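Local coordinates for dihydrodipicolinate synthase (PDB 3D0C), which probably acts as a 4-hydroxy-tetrahydrodipicolinate synthase, the lyase that condenses pyruvate with aspartate semialdehyde on the way to lysine, at residues 174-179 with 201-206. The protein carries 1 engineered substitution. Residues are numbered along the deposited sequence; the frame is centred on the assembly and turned at random.
Sequences QRVTQV and PFFYHA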
loop_
_atom_site.group_PDB
_atom_site.type_symbol
_atom_site.label_atom_id
_atom_site.label_comp_id
_atom_site.label_asym_id
_atom_site.label_seq_id
_atom_site.Cartn_x
_atom_site.Cartn_y
_atom_site.Cartn_z
ATOM N N GLN A 174 -1.182 10.531 -22.844
ATOM C CA GLN A 174 -1.893 9.830 -23.914
ATOM C C GLN A 174 -3.102 9.120 -23.289
ATOM O O GLN A 174 -4.222 9.207 -23.797
ATOM C CB GLN A 174 -0.994 8.786 -24.582
ATOM C CG GLN A 174 0.260 9.320 -25.275
ATOM C CD GLN A 174 -0.040 10.128 -26.529
ATOM O OE1 GLN A 174 -1.078 9.948 -27.171
ATOM N NE2 GLN A 174 0.882 11.012 -26.896
ATOM N N ARG A 175 -2.864 8.406 -22.191
ATOM C CA ARG A 175 -3.924 7.676 -21.502
ATOM C C ARG A 175 -5.009 8.579 -20.937
ATOM O O ARG A 175 -6.195 8.254 -21.023
ATOM C CB ARG A 175 -3.354 6.827 -20.356
ATOM C CG ARG A 175 -2.698 5.541 -20.811
ATOM C CD ARG A 175 -2.225 4.680 -19.645
ATOM N NE ARG A 175 -3.317 4.197 -18.802
ATOM C CZ ARG A 175 -3.181 3.232 -17.894
ATOM N NH1 ARG A 175 -2.002 2.651 -17.719
ATOM N NH2 ARG A 175 -4.215 2.850 -17.159
ATOM N N VAL A 176 -4.615 9.706 -20.349
ATOM C CA VAL A 176 -5.611 10.589 -19.773
ATOM C C VAL A 176 -6.526 11.138 -20.846
ATOM O O VAL A 176 -7.733 11.265 -20.634
ATOM C CB VAL A 176 -4.977 11.766 -18.982
ATOM C CG1 VAL A 176 -4.194 12.684 -19.900
ATOM C CG2 VAL A 176 -6.079 12.536 -18.273
ATOM N N THR A 177 -5.958 11.448 -22.007
ATOM C CA THR A 177 -6.756 11.968 -23.114
ATOM C C THR A 177 -7.708 10.883 -23.621
ATOM O O THR A 177 -8.882 11.142 -23.866
ATOM C CB THR A 177 -5.850 12.441 -24.268
ATOM O OG1 THR A 177 -4.952 13.449 -23.782
ATOM C CG2 THR A 177 -6.681 13.022 -25.408
ATOM N N GLN A 178 -7.200 9.665 -23.774
ATOM C CA GLN A 178 -8.029 8.563 -24.250
ATOM C C GLN A 178 -9.224 8.255 -23.342
ATOM O O GLN A 178 -10.374 8.254 -23.793
ATOM C CB GLN A 178 -7.190 7.302 -24.400
ATOM C CG GLN A 178 -6.154 7.360 -25.505
ATOM C CD GLN A 178 -5.094 6.287 -25.332
ATOM O OE1 GLN A 178 -5.346 5.245 -24.719
ATOM N NE2 GLN A 178 -3.907 6.530 -25.873
ATOM N N VAL A 179 -8.963 7.993 -22.063
ATOM C CA VAL A 179 -10.052 7.665 -21.151
ATOM C C VAL A 179 -11.120 8.764 -21.084
ATOM O O VAL A 179 -12.316 8.469 -21.059
ATOM C CB VAL A 179 -9.521 7.330 -19.723
ATOM C CG1 VAL A 179 -9.015 8.577 -19.030
ATOM C CG2 VAL A 179 -10.617 6.673 -18.912
ATOM N N PRO A 201 -1.897 21.858 -15.915
ATOM C CA PRO A 201 -1.973 22.478 -17.242
ATOM C C PRO A 201 -2.123 21.471 -18.368
ATOM O O PRO A 201 -2.931 21.654 -19.276
ATOM C CB PRO A 201 -0.658 23.248 -17.343
ATOM C CG PRO A 201 -0.377 23.610 -15.932
ATOM C CD PRO A 201 -0.689 22.314 -15.208
ATOM N N PHE A 202 -1.350 20.396 -18.303
ATOM C CA PHE A 202 -1.407 19.390 -19.353
ATOM C C PHE A 202 -2.692 18.584 -19.293
ATOM O O PHE A 202 -3.280 18.273 -20.332
ATOM C CB PHE A 202 -0.180 18.484 -19.262
ATOM C CG PHE A 202 1.107 19.241 -19.314
ATOM C CD1 PHE A 202 1.547 19.810 -20.506
ATOM C CD2 PHE A 202 1.827 19.482 -18.151
ATOM C CE1 PHE A 202 2.679 20.615 -20.538
ATOM C CE2 PHE A 202 2.960 20.285 -18.171
ATOM C CZ PHE A 202 3.386 20.855 -19.370
ATOM N N PHE A 203 -3.134 18.258 -18.080
ATOM C CA PHE A 203 -4.369 17.501 -17.907
ATOM C C PHE A 203 -5.560 18.317 -18.380
ATOM O O PHE A 203 -6.506 17.769 -18.954
ATOM C CB PHE A 203 -4.576 17.133 -16.440
ATOM C CG PHE A 203 -3.937 15.831 -16.041
ATOM C CD1 PHE A 203 -2.566 15.636 -16.192
ATOM C CD2 PHE A 203 -4.704 14.806 -15.504
ATOM C CE1 PHE A 203 -1.971 14.432 -15.813
ATOM C CE2 PHE A 203 -4.121 13.603 -15.123
ATOM C CZ PHE A 203 -2.749 13.413 -15.275
ATOM N N TYR A 204 -5.509 19.623 -18.120
ATOM C CA TYR A 204 -6.581 20.539 -18.505
ATOM C C TYR A 204 -6.716 20.623 -20.010
ATOM O O TYR A 204 -7.826 20.601 -20.547
ATOM C CB TYR A 204 -6.328 21.941 -17.946
ATOM C CG TYR A 204 -7.128 22.243 -16.709
ATOM C CD1 TYR A 204 -6.854 21.594 -15.505
ATOM C CD2 TYR A 204 -8.179 23.161 -16.741
ATOM C CE1 TYR A 204 -7.605 21.848 -14.360
ATOM C CE2 TYR A 204 -8.940 23.424 -15.602
ATOM C CZ TYR A 204 -8.646 22.763 -14.414
ATOM O OH TYR A 204 -9.381 23.006 -13.278
ATOM N N HIS A 205 -5.584 20.727 -20.693
ATOM C CA HIS A 205 -5.612 20.785 -22.143
ATOM C C HIS A 205 -6.245 19.500 -22.670
ATOM O O HIS A 205 -6.886 19.505 -23.722
ATOM C CB HIS A 205 -4.198 20.936 -22.708
ATOM C CG HIS A 205 -4.136 20.832 -24.198
ATOM N ND1 HIS A 205 -4.726 21.758 -25.036
ATOM C CD2 HIS A 205 -3.596 19.889 -25.006
ATOM C CE1 HIS A 205 -4.553 21.387 -26.289
ATOM N NE2 HIS A 205 -3.871 20.255 -26.301
ATOM N N ALA A 206 -6.074 18.408 -21.924
ATOM C CA ALA A 206 -6.620 17.111 -22.317
ATOM C C ALA A 206 -8.115 16.974 -22.016
ATOM O O ALA A 206 -8.799 16.143 -22.610
ATOM C CB ALA A 206 -5.830 15.978 -21.635
#
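Thr177 and Ala206 are the residues whose CA atoms come nearest across two roughly parallel helices: the two CA atoms lie 5.2 Å apart, while the short axes cross at -31° with a closest approach of 9.5 Å. Ala206 of helix 196-206 directs its methyl group at helix 173-182, and its small side chain is consistent with the short CA separation here. Its CB sits 3.4 Å from Thr177 OG1, a van der Waals contact. With chi1 at -58°, that hydroxyl lies beside the backbone N and anti to the carbonyl carbon, and it hydrogen-bonds to the carbonyl O of Ile173 one turn back, within its own helix. Val176 divides its two methyls between two partners: CG1 meets Ala206 CB at 4.1 Å, and CG2 comes obliquely to the Phe203 ring, 3.8 Å from CD2 and almost as near to CE2. These are neighbouring outer helices of the TIM barrel, following strands 163-168 and 190-193, so the contact joins two successive beta-alpha units. Inward, the buried Val176 and Phe203 both rest on Tyr168 of strand 163-168, which follows the predicted Schiff-base residue Lys167 in sequence; the side chain of Lys167 is about 9 Å from that of Phe203. Met180, further along helix 173-182, also touches Ala206.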